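Local atomic coordinates of glutathione S-transferase (Bombyx mori, PDB entry 3AY8), a protein that probably transfers glutathione to electrophilic compounds and works as a cytosolic homodimer. Residues N61-W66 with A72-D77; L6-F9 with P14-G17; E146-K149 with A153-P156; W175-S178 with I183-W186; L100-A105 with N135-F140. One frame throughout, in Å; residues are numbered along the deposited sequence.

Contact 1 (N61-W66 with A72-D77); sequences NNFVLW and ACYLAD
Strand 63-66 and helix 68-79 come nearest at Leu65 and Tyr74, whose CA atoms are 9.1 Å apart, a spacing that leaves side chains alone to fill the interval. From the strand, Phe63 and Leu65, alternate residues on one side of it, both direct their CB toward the helix; from the helix a single tyrosine meets them. With CG of Tyr74 anti to its own nitrogen (chi1 171°), the ring is sent out to the strand, where it runs antiparallel to the Phe63 side chain. The two rings meet at an intermediate tilt, neither stacked nor edge-to-face: their centroids are 5.2 Å apart and their planes make 52°. Phe63 CE2 stands 3.9 Å above one face of the Tyr74 ring, displaced toward its rim, and Phe63 CD2 lies 3.9 Å from Tyr74 CZ. Nearer the helix backbone, the CD2 methyl of Leu65 touches Tyr74 CB at 3.8 Å, so the tyrosine is met at its root by one strand residue and near its outer end by the other. The contacts across the segments are van der Waals ones, without a hydrogen bond between them. The phenol oxygen is satisfied elsewhere, by Asp60 OD2 of the same chain and by Gln91 NE2 of the second subunit, whose Gln91 also packs on Phe63; the pair is therefore part of the dimer interface. A beta-beta-alpha ending, hairpin 57-66 followed at once by a helix laid against its last strand, is characteristic of the thioredoxin-like N-terminal domain of glutathione transferases.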
# COMPACT_ATOMS: atom_id res chain seq x y z
N ASN A 61 21.29 8.93 9.26
CA ASN A 61 22.44 9.81 8.97
C ASN A 61 22.03 10.91 7.99
O ASN A 61 22.70 11.16 6.98
CB ASN A 61 23.63 8.99 8.44
CG ASN A 61 24.12 7.89 9.42
OD1 ASN A 61 25.30 7.84 9.76
ND2 ASN A 61 23.21 7.01 9.86
N ASN A 62 20.89 11.54 8.29
CA ASN A 62 20.27 12.59 7.46
C ASN A 62 19.50 12.19 6.19
O ASN A 62 18.83 13.04 5.59
CB ASN A 62 21.24 13.76 7.20
CG ASN A 62 21.48 14.58 8.45
OD1 ASN A 62 20.83 15.61 8.66
ND2 ASN A 62 22.36 14.08 9.33
N PHE A 63 19.57 10.92 5.80
CA PHE A 63 18.59 10.36 4.85
C PHE A 63 17.31 10.11 5.63
O PHE A 63 17.25 9.25 6.52
CB PHE A 63 19.09 9.06 4.19
CG PHE A 63 18.04 8.36 3.33
CD1 PHE A 63 17.54 8.97 2.18
CD2 PHE A 63 17.58 7.10 3.67
CE1 PHE A 63 16.57 8.33 1.39
CE2 PHE A 63 16.61 6.44 2.89
CZ PHE A 63 16.11 7.07 1.74
N VAL A 64 16.29 10.91 5.32
CA VAL A 64 15.01 10.88 6.01
C VAL A 64 14.01 10.11 5.16
O VAL A 64 13.80 10.42 3.98
CB VAL A 64 14.50 12.30 6.28
CG1 VAL A 64 13.12 12.27 6.92
CG2 VAL A 64 15.49 13.06 7.15
N LEU A 65 13.40 9.09 5.77
CA LEU A 65 12.50 8.21 5.05
C LEU A 65 11.24 7.99 5.88
O LEU A 65 11.32 7.66 7.06
CB LEU A 65 13.19 6.87 4.80
CG LEU A 65 12.47 5.80 3.97
CD1 LEU A 65 12.33 6.24 2.49
CD2 LEU A 65 13.19 4.47 4.10
N TRP A 66 10.08 8.16 5.26
CA TRP A 66 8.85 7.73 5.90
C TRP A 66 8.24 6.57 5.13
O TRP A 66 8.84 6.09 4.15
CB TRP A 66 7.88 8.90 6.12
CG TRP A 66 7.57 9.70 4.88
CD1 TRP A 66 8.29 10.74 4.38
CD2 TRP A 66 6.45 9.52 3.99
NE1 TRP A 66 7.70 11.23 3.23
CE2 TRP A 66 6.57 10.49 2.98
CE3 TRP A 66 5.36 8.64 3.97
CZ2 TRP A 66 5.63 10.60 1.94
CZ3 TRP A 66 4.42 8.75 2.92
CH2 TRP A 66 4.57 9.72 1.92
N ALA A 72 11.03 -0.69 6.38
CA ALA A 72 11.32 -2.10 6.59
C ALA A 72 12.23 -2.71 5.50
O ALA A 72 13.20 -3.42 5.81
CB ALA A 72 10.03 -2.91 6.71
N CYS A 73 11.91 -2.42 4.23
CA CYS A 73 12.71 -2.92 3.11
C CYS A 73 14.10 -2.28 3.06
O CYS A 73 15.09 -2.93 2.73
CB CYS A 73 11.98 -2.67 1.77
SG CYS A 73 10.42 -3.56 1.60
N TYR A 74 14.16 -0.99 3.37
CA TYR A 74 15.42 -0.26 3.39
C TYR A 74 16.36 -0.78 4.49
O TYR A 74 17.53 -1.07 4.24
CB TYR A 74 15.16 1.23 3.58
CG TYR A 74 16.43 2.02 3.81
CD1 TYR A 74 17.30 2.31 2.75
CD2 TYR A 74 16.78 2.47 5.08
CE1 TYR A 74 18.47 3.01 2.95
CE2 TYR A 74 17.95 3.17 5.30
CZ TYR A 74 18.79 3.44 4.23
OH TYR A 74 19.95 4.16 4.42
N LEU A 75 15.82 -0.91 5.70
CA LEU A 75 16.55 -1.50 6.83
C LEU A 75 17.03 -2.92 6.55
O LEU A 75 18.17 -3.27 6.87
CB LEU A 75 15.71 -1.46 8.11
CG LEU A 75 15.37 -0.10 8.69
CD1 LEU A 75 14.54 -0.26 9.97
CD2 LEU A 75 16.64 0.68 9.01
N ALA A 76 16.16 -3.75 5.97
CA ALA A 76 16.52 -5.14 5.69
C ALA A 76 17.70 -5.24 4.70
O ALA A 76 18.65 -5.99 4.95
CB ALA A 76 15.33 -5.92 5.21
N ASP A 77 17.63 -4.48 3.60
CA ASP A 77 18.71 -4.47 2.60
C ASP A 77 19.99 -3.76 3.10
O ASP A 77 21.09 -4.22 2.83
CB ASP A 77 18.24 -3.86 1.27
CG ASP A 77 17.51 -4.87 0.37
OD1 ASP A 77 17.56 -6.09 0.65
OD2 ASP A 77 16.88 -4.45 -0.63

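Contact 2 (L6-F9 with P14-G17); sequences LYHF and PSRG
Hydrogen bonding between Ser15 and the backbone of Phe9 is the one polar link found between strand 5-8 with its exit and the start of helix 13-25. Phe9 N donates to Ser15 OG over 3.0 Å with an N-H...O angle of 157°, although the hydroxyl is modelled too near the His8 ring, so its position is somewhat doubtful. As modelled, OG is anti to the backbone nitrogen (chi1 -157°), which turns it to Phe9 N. The serine CB also lies 3.5 Å from Phe9 O, so Ser15 adjoins both backbone polar groups of that residue.

Van der Waals contact makes up the rest. The CA atoms of His8 and Ser15 are only 5.7 Å apart, and the imidazole of His8 presents its edge to the first helical turn, with the backbone nitrogen of Arg16 lying in the ring plane. The imidazole may well be flipped by 180°, so no claim rests on which ring atom faces the helix.

Charge is handled outside the pair. The Arg16 chain bends at chi3 (-81°), and its guanidinium group is buried among acceptors: NE bonds Pro10 O, NH1 bonds Val11 O and Ser169 OG, and NH2 bonds Ala165 O and Asn199 OD1. It thus ties the loop after the strand to helices 158-173 and 196-213, across the boundary between the two domains. Strand 5-8, helix 13-25 and strand 30-33 form the opening beta-alpha-beta unit of the thioredoxin-like fold, and this contact packs the end of its first strand on the start of its helix.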
# COMPACT_ATOMS: atom_id res chain seq x y z
N LEU A 6 14.62 6.24 14.71
CA LEU A 6 13.21 6.06 14.32
C LEU A 6 12.31 6.97 15.15
O LEU A 6 12.33 6.91 16.38
CB LEU A 6 12.78 4.60 14.49
CG LEU A 6 11.35 4.25 14.02
CD1 LEU A 6 11.27 4.27 12.50
CD2 LEU A 6 10.90 2.92 14.55
N TYR A 7 11.56 7.83 14.46
CA TYR A 7 10.51 8.61 15.12
C TYR A 7 9.23 7.78 15.13
O TYR A 7 8.70 7.43 14.07
CB TYR A 7 10.31 9.96 14.42
CG TYR A 7 11.54 10.85 14.53
CD1 TYR A 7 11.64 11.82 15.54
CD2 TYR A 7 12.62 10.69 13.66
CE1 TYR A 7 12.77 12.63 15.66
CE2 TYR A 7 13.76 11.49 13.76
CZ TYR A 7 13.82 12.45 14.77
OH TYR A 7 14.94 13.24 14.88
N HIS A 8 8.75 7.48 16.34
CA HIS A 8 7.85 6.36 16.57
C HIS A 8 6.69 6.74 17.48
O HIS A 8 6.87 7.41 18.50
CB HIS A 8 8.65 5.19 17.17
CG HIS A 8 7.84 3.97 17.49
ND1 HIS A 8 7.90 3.33 18.72
CD2 HIS A 8 6.96 3.25 16.75
CE1 HIS A 8 7.10 2.28 18.71
NE2 HIS A 8 6.52 2.21 17.53
N PHE A 9 5.49 6.30 17.11
CA PHE A 9 4.32 6.45 17.97
C PHE A 9 3.80 5.04 18.29
O PHE A 9 3.19 4.41 17.42
CB PHE A 9 3.24 7.30 17.27
CG PHE A 9 1.99 7.57 18.10
CD1 PHE A 9 2.07 7.77 19.48
CD2 PHE A 9 0.74 7.64 17.49
CE1 PHE A 9 0.92 8.05 20.24
CE2 PHE A 9 -0.41 7.92 18.23
CZ PHE A 9 -0.32 8.12 19.60
N PRO A 14 1.38 0.98 11.76
CA PRO A 14 2.50 1.14 10.82
C PRO A 14 3.80 1.53 11.52
O PRO A 14 4.86 1.03 11.16
CB PRO A 14 2.01 2.26 9.88
CG PRO A 14 0.51 2.06 9.86
CD PRO A 14 0.18 1.71 11.32
N SER A 15 3.73 2.40 12.52
CA SER A 15 4.92 2.74 13.31
C SER A 15 5.47 1.50 14.00
O SER A 15 6.67 1.25 13.98
CB SER A 15 4.63 3.88 14.30
OG SER A 15 5.82 4.54 14.66
N ARG A 16 4.58 0.68 14.57
CA ARG A 16 5.00 -0.56 15.22
C ARG A 16 5.61 -1.56 14.23
O ARG A 16 6.55 -2.27 14.57
CB ARG A 16 3.85 -1.18 16.02
CG ARG A 16 3.72 -0.59 17.44
CD ARG A 16 2.60 -1.26 18.24
NE ARG A 16 1.27 -0.71 17.92
CZ ARG A 16 0.37 -1.33 17.15
NH1 ARG A 16 -0.80 -0.76 16.89
NH2 ARG A 16 0.64 -2.53 16.64
N GLY A 17 5.09 -1.58 13.00
CA GLY A 17 5.61 -2.46 11.95
C GLY A 17 7.03 -2.12 11.54
O GLY A 17 7.85 -3.01 11.27

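Contact 3 (E146-K149 with A153-P156); sequences EKTK and ADHP
The side chains of Thr148 and Asp154 cross at a slant where the chain comes back toward the end of helix 128-147, with the Asp154 carboxylate reaching over to the backbone beside the threonine. Its OD1 accepts from Lys149 N at 2.9 Å; the N-H...O angle of 168° is close to straight, and the donor comes in almost on the line of the C-O bond. The same oxygen rests 3.4 Å from Thr148 CA. Asp154 CG, turned anti to its carbonyl carbon (chi1 -81°), is what brings the acid back over segment 146-149.

Thr148 points at the returning chain: its CB is 3.3 Å from Ala153 O, while its CG2 methyl comes to 4.0 Å from Asp154 OD1. The hydroxyl is bonded to Trp150 O, inside the intervening turn. Lys149 contributes its backbone rather than its charge, since its extended chain carries NZ to 8.0 Å from Asp154 OD1, too far for an ion pair. Within 153-156, Ala153 CB sits 3.8 Å above one face of the His155 ring, toward the rim.

Lys149 O is bound by Arg185 of helix 181-190, fixing the turn from a second direction. Together these bonds make a side-chain-to-backbone closure of the surface loop joining helices 128-147 and 158-173 in the all-helical C-terminal domain of the glutathione transferase fold.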
# COMPACT_ATOMS: atom_id res chain seq x y z
N GLU A 146 -2.45 -20.81 4.74
CA GLU A 146 -2.79 -22.22 4.53
C GLU A 146 -1.63 -22.91 3.82
O GLU A 146 -1.34 -24.08 4.08
CB GLU A 146 -4.07 -22.33 3.68
CG GLU A 146 -4.49 -23.78 3.34
CD GLU A 146 -4.98 -24.55 4.54
OE1 GLU A 146 -5.56 -23.93 5.46
OE2 GLU A 146 -4.78 -25.78 4.58
N LYS A 147 -0.97 -22.17 2.94
CA LYS A 147 0.11 -22.68 2.11
C LYS A 147 1.43 -22.77 2.88
O LYS A 147 2.11 -23.80 2.82
CB LYS A 147 0.28 -21.80 0.87
CG LYS A 147 -1.01 -21.54 0.11
CD LYS A 147 -0.79 -20.62 -1.09
CE LYS A 147 -2.04 -20.54 -1.97
NZ LYS A 147 -3.18 -19.85 -1.29
N THR A 148 1.77 -21.70 3.59
CA THR A 148 3.05 -21.62 4.32
C THR A 148 2.83 -21.28 5.80
O THR A 148 1.78 -20.73 6.17
CB THR A 148 3.99 -20.55 3.69
OG1 THR A 148 3.30 -19.30 3.59
CG2 THR A 148 4.47 -20.95 2.29
N LYS A 149 3.82 -21.60 6.63
CA LYS A 149 3.77 -21.32 8.07
C LYS A 149 3.64 -19.82 8.38
O LYS A 149 2.87 -19.43 9.26
CB LYS A 149 5.00 -21.90 8.78
CG LYS A 149 4.90 -21.83 10.30
CD LYS A 149 6.16 -22.35 10.98
CE LYS A 149 6.00 -22.35 12.49
NZ LYS A 149 7.30 -22.57 13.19
N ALA A 153 6.37 -17.12 3.24
CA ALA A 153 7.37 -18.19 3.15
C ALA A 153 7.20 -19.11 4.34
O ALA A 153 6.37 -18.86 5.23
CB ALA A 153 8.79 -17.61 3.13
N ASP A 154 7.99 -20.18 4.37
CA ASP A 154 7.99 -21.04 5.55
C ASP A 154 8.94 -20.54 6.64
O ASP A 154 9.10 -21.19 7.67
CB ASP A 154 8.25 -22.50 5.16
CG ASP A 154 7.01 -23.19 4.64
OD1 ASP A 154 5.94 -23.12 5.29
OD2 ASP A 154 7.10 -23.83 3.57
N HIS A 155 9.55 -19.38 6.40
CA HIS A 155 10.31 -18.64 7.42
C HIS A 155 9.77 -17.20 7.53
O HIS A 155 9.16 -16.70 6.58
CB HIS A 155 11.81 -18.61 7.08
CG HIS A 155 12.13 -18.07 5.72
ND1 HIS A 155 12.37 -16.73 5.48
CD2 HIS A 155 12.25 -18.68 4.52
CE1 HIS A 155 12.63 -16.55 4.20
NE2 HIS A 155 12.56 -17.72 3.59
N PRO A 156 9.97 -16.55 8.69
CA PRO A 156 9.41 -15.20 8.86
C PRO A 156 10.13 -14.16 8.01
O PRO A 156 11.31 -14.31 7.72
CB PRO A 156 9.57 -14.92 10.36
CG PRO A 156 10.62 -15.87 10.85
CD PRO A 156 10.62 -17.05 9.92

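Contact 4 (W175-S178 with I183-W186); sequences WDIS and IQRW
Asp176 OD1 is gripped twice by Ser178, the residue whose CA lies 3.9 Å from Gln184 NE2 on the facing helix. The serine hydroxyl donates to it at 2.7 Å on the syn side, and Ser178 N at 3.0 Å with an N-H...O angle of 158°, from the anti side and 33° out of the carboxylate plane. The backbone bond defines an Asx turn, and the two bonds together probably restrict the turning of the carboxylate.

The turn frames Ile177, whose side chain points to the helix. Its CG1 lies between the backbone nitrogen and the carbonyl carbon (chi1 61°), and CD1, extended beyond it, makes the closest approaches: 3.9 Å to Ile183 CG2 and 3.7 Å to Gln184 CG. Ile177 and Gln184 run past each other in opposite directions, with Ile177 CG1 also alongside Gln184 CG, and Gln184 CD comes to 3.8 Å from Ile177 O. Cutting Gln184 back to an alanine here would probably leave Ile177 CD1 with Ile183 as its chief neighbour on this helix and uncover the Ile177 carbonyl.

Ile177 also packs on Leu171 of helix 158-173. From helix 181-190, Trp186 turns to Ile163 and Met167 of that same helix, while Arg185 bonds Leu145 O near the end of helix 128-147. The loop 175-178 is thereby folded back on helix 181-190, with helices 128-147 and 158-173 packed beside them.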
# COMPACT_ATOMS: atom_id res chain seq x y z
N TRP A 175 -11.56 -8.59 17.88
CA TRP A 175 -12.09 -9.08 16.62
C TRP A 175 -12.20 -10.59 16.75
O TRP A 175 -11.32 -11.23 17.32
CB TRP A 175 -11.19 -8.71 15.44
CG TRP A 175 -11.95 -8.62 14.16
CD1 TRP A 175 -12.04 -9.59 13.20
CD2 TRP A 175 -12.76 -7.52 13.70
NE1 TRP A 175 -12.84 -9.15 12.16
CE2 TRP A 175 -13.30 -7.89 12.45
CE3 TRP A 175 -13.07 -6.26 14.23
CZ2 TRP A 175 -14.13 -7.04 11.71
CZ3 TRP A 175 -13.90 -5.41 13.50
CH2 TRP A 175 -14.42 -5.81 12.25
N ASP A 176 -13.30 -11.13 16.24
CA ASP A 176 -13.57 -12.56 16.22
C ASP A 176 -12.93 -13.14 14.95
O ASP A 176 -13.41 -12.90 13.85
CB ASP A 176 -15.10 -12.80 16.26
CG ASP A 176 -15.52 -14.26 16.01
OD1 ASP A 176 -14.67 -15.17 16.11
OD2 ASP A 176 -16.73 -14.48 15.71
N ILE A 177 -11.84 -13.87 15.12
CA ILE A 177 -11.15 -14.56 14.02
C ILE A 177 -11.31 -16.10 14.10
O ILE A 177 -10.53 -16.85 13.51
CB ILE A 177 -9.64 -14.15 13.91
CG1 ILE A 177 -8.86 -14.52 15.19
CG2 ILE A 177 -9.48 -12.64 13.58
CD1 ILE A 177 -7.36 -14.54 15.00
N SER A 178 -12.33 -16.57 14.83
CA SER A 178 -12.60 -18.02 14.95
C SER A 178 -12.77 -18.67 13.58
O SER A 178 -12.44 -19.84 13.40
CB SER A 178 -13.83 -18.28 15.83
OG SER A 178 -15.00 -17.73 15.25
N ILE A 183 -4.76 -17.83 10.71
CA ILE A 183 -4.38 -16.59 11.41
C ILE A 183 -4.18 -16.86 12.91
O ILE A 183 -3.23 -16.36 13.51
CB ILE A 183 -5.42 -15.44 11.22
CG1 ILE A 183 -5.64 -15.14 9.72
CG2 ILE A 183 -4.95 -14.15 11.95
CD1 ILE A 183 -6.67 -14.04 9.43
N GLN A 184 -5.08 -17.64 13.51
CA GLN A 184 -4.95 -18.00 14.93
C GLN A 184 -3.62 -18.69 15.22
O GLN A 184 -2.96 -18.36 16.20
CB GLN A 184 -6.12 -18.90 15.39
CG GLN A 184 -7.46 -18.18 15.41
CD GLN A 184 -8.58 -19.08 15.88
OE1 GLN A 184 -8.85 -20.12 15.29
NE2 GLN A 184 -9.27 -18.65 16.92
N ARG A 185 -3.22 -19.61 14.35
CA ARG A 185 -1.93 -20.30 14.47
C ARG A 185 -0.76 -19.31 14.33
O ARG A 185 0.18 -19.29 15.14
CB ARG A 185 -1.81 -21.38 13.39
CG ARG A 185 -0.46 -22.11 13.37
CD ARG A 185 -0.19 -22.80 12.03
NE ARG A 185 0.30 -21.86 11.01
CZ ARG A 185 -0.24 -21.69 9.80
NH1 ARG A 185 -1.32 -22.38 9.42
NH2 ARG A 185 0.30 -20.81 8.96
N TRP A 186 -0.83 -18.49 13.29
CA TRP A 186 0.26 -17.58 12.95
C TRP A 186 0.46 -16.51 14.02
O TRP A 186 1.60 -16.16 14.33
CB TRP A 186 -0.01 -16.98 11.56
CG TRP A 186 0.77 -15.76 11.19
CD1 TRP A 186 2.01 -15.72 10.65
CD2 TRP A 186 0.33 -14.40 11.29
NE1 TRP A 186 2.38 -14.42 10.41
CE2 TRP A 186 1.37 -13.59 10.79
CE3 TRP A 186 -0.85 -13.79 11.76
CZ2 TRP A 186 1.28 -12.19 10.75
CZ3 TRP A 186 -0.95 -12.41 11.71
CH2 TRP A 186 0.12 -11.62 11.22

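Contact 5 (L100-A105 with N135-F140); sequences LYFDSA and NSTLSF
Helix-to-helix packing in the all-helical C-terminal domain joins 90-120 to 128-147 here, through Phe102 of the first and Thr137 and Phe140 of the second. The CA atoms of Phe102 and Thr137 are 8.9 Å apart, close enough for one ring to span the groove between the backbones.

Phe102 has CG anti to its nitrogen (chi1 168°), which throws the ring straight at the other helix, and its far end does the touching. CZ is 3.5 Å from Thr137 CG2, with CE1 at 3.7 Å from the same methyl, an approach that is oblique to the ring. CZ also lies 3.6 Å from Thr137 O, and this carbonyl oxygen is in the ring plane, at its edge. One turn on, Phe140 adds CB at 4.1 Å from Phe102 CE1, while its own ring heads elsewhere and packs on Gln52 of the second subunit. The threonine divides its branches: the methyl serves Phe102, and OG1 bonds Lys110 NZ, back on helix 90-120. Phe144, a further turn along helix 128-147, stands edge-to-face to Phe102. Replacing Phe102 by a serine is likely to open a gap beside the Thr137 methyl and to strip Phe144 of its aromatic partner.

Ring and methyl meet by van der Waals contact without a directional bond, and their fit probably helps to set the helix spacing at this point. The ring edge places the CZ-H of Phe102 by the carbonyl oxygen of Thr137, probably a mildly favourable electrostatic touch within an otherwise apolar joint.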
# COMPACT_ATOMS: atom_id res chain seq x y z
N LEU A 100 3.36 -7.13 1.54
CA LEU A 100 3.49 -5.77 2.07
C LEU A 100 2.46 -4.84 1.46
O LEU A 100 1.82 -4.08 2.18
CB LEU A 100 4.92 -5.21 1.86
CG LEU A 100 6.01 -5.86 2.73
CD1 LEU A 100 7.43 -5.48 2.24
CD2 LEU A 100 5.83 -5.49 4.22
N TYR A 101 2.28 -4.91 0.14
CA TYR A 101 1.25 -4.10 -0.51
C TYR A 101 -0.14 -4.52 -0.10
O TYR A 101 -1.01 -3.68 0.06
CB TYR A 101 1.40 -4.06 -2.05
CG TYR A 101 2.57 -3.20 -2.47
CD1 TYR A 101 2.53 -1.81 -2.34
CD2 TYR A 101 3.74 -3.78 -2.96
CE1 TYR A 101 3.63 -1.02 -2.71
CE2 TYR A 101 4.82 -3.01 -3.32
CZ TYR A 101 4.77 -1.64 -3.19
OH TYR A 101 5.87 -0.90 -3.56
N PHE A 102 -0.35 -5.82 0.12
CA PHE A 102 -1.60 -6.30 0.73
C PHE A 102 -1.83 -5.67 2.11
O PHE A 102 -2.94 -5.22 2.40
CB PHE A 102 -1.59 -7.84 0.78
CG PHE A 102 -2.68 -8.43 1.63
CD1 PHE A 102 -3.94 -8.71 1.08
CD2 PHE A 102 -2.45 -8.73 2.97
CE1 PHE A 102 -4.94 -9.27 1.87
CE2 PHE A 102 -3.46 -9.30 3.77
CZ PHE A 102 -4.69 -9.58 3.22
N ASP A 103 -0.79 -5.60 2.95
CA ASP A 103 -0.90 -4.93 4.24
C ASP A 103 -1.33 -3.46 4.06
O ASP A 103 -2.23 -2.97 4.75
CB ASP A 103 0.43 -4.99 5.02
CG ASP A 103 0.32 -4.40 6.41
OD1 ASP A 103 -0.49 -4.92 7.21
OD2 ASP A 103 1.03 -3.42 6.71
N SER A 104 -0.67 -2.76 3.13
CA SER A 104 -0.84 -1.32 2.96
C SER A 104 -2.13 -0.94 2.25
O SER A 104 -2.71 0.10 2.57
CB SER A 104 0.36 -0.74 2.20
OG SER A 104 0.29 -1.07 0.82
N ALA A 105 -2.55 -1.75 1.28
CA ALA A 105 -3.71 -1.42 0.43
C ALA A 105 -5.03 -2.04 0.87
O ALA A 105 -6.10 -1.57 0.47
CB ALA A 105 -3.42 -1.80 -1.04
N ASN A 135 -13.36 -8.50 7.16
CA ASN A 135 -13.42 -9.97 7.20
C ASN A 135 -13.09 -10.63 5.86
O ASN A 135 -12.46 -11.68 5.84
CB ASN A 135 -14.77 -10.43 7.78
CG ASN A 135 -14.79 -10.42 9.31
OD1 ASN A 135 -15.84 -10.31 9.95
ND2 ASN A 135 -13.62 -10.55 9.91
N SER A 136 -13.47 -10.00 4.75
CA SER A 136 -13.09 -10.49 3.43
C SER A 136 -11.56 -10.46 3.22
O SER A 136 -10.97 -11.38 2.61
CB SER A 136 -13.80 -9.67 2.35
OG SER A 136 -13.20 -9.90 1.09
N THR A 137 -10.92 -9.40 3.73
CA THR A 137 -9.46 -9.29 3.67
C THR A 137 -8.81 -10.28 4.63
O THR A 137 -7.81 -10.91 4.28
CB THR A 137 -9.01 -7.83 3.92
OG1 THR A 137 -9.34 -7.07 2.75
CG2 THR A 137 -7.48 -7.74 4.15
N LEU A 138 -9.40 -10.47 5.81
CA LEU A 138 -8.89 -11.51 6.72
C LEU A 138 -8.95 -12.91 6.11
O LEU A 138 -8.06 -13.74 6.34
CB LEU A 138 -9.63 -11.49 8.07
CG LEU A 138 -9.47 -10.21 8.90
CD1 LEU A 138 -10.11 -10.38 10.28
CD2 LEU A 138 -7.99 -9.79 9.01
N SER A 139 -10.00 -13.17 5.34
CA SER A 139 -10.16 -14.48 4.70
C SER A 139 -9.02 -14.78 3.73
O SER A 139 -8.53 -15.90 3.67
CB SER A 139 -11.52 -14.58 4.00
OG SER A 139 -11.64 -15.84 3.39
N PHE A 140 -8.61 -13.76 2.98
CA PHE A 140 -7.48 -13.83 2.07
C PHE A 140 -6.19 -14.11 2.83
O PHE A 140 -5.41 -14.97 2.44
CB PHE A 140 -7.34 -12.52 1.30
CG PHE A 140 -7.76 -12.60 -0.12
CD1 PHE A 140 -6.80 -12.63 -1.13
CD2 PHE A 140 -9.11 -12.63 -0.47
CE1 PHE A 140 -7.18 -12.69 -2.47
CE2 PHE A 140 -9.50 -12.70 -1.81
CZ PHE A 140 -8.54 -12.73 -2.81

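In the fold
Along the chain the contacts come in series: contact 2, contact 1, contact 5, contact 3, contact 4. The first two belong to the thioredoxin-like domain and reach the same four-stranded mixed sheet, their centres 13 Å apart. The other three lie in the helical domain with centres 14 to 16 Å apart; contacts 3 and 5 share helix 128-147, and contact 4 touches both. Contacts 1 and 4 are most distant, about 32 Å between centres, on opposite sides of the chain's centre. Cys73 of contact 1 packs on Leu100 of contact 5, a touch between the two domains, and both contacts also meet the second subunit, so the domain junction and the dimer interface lie close together.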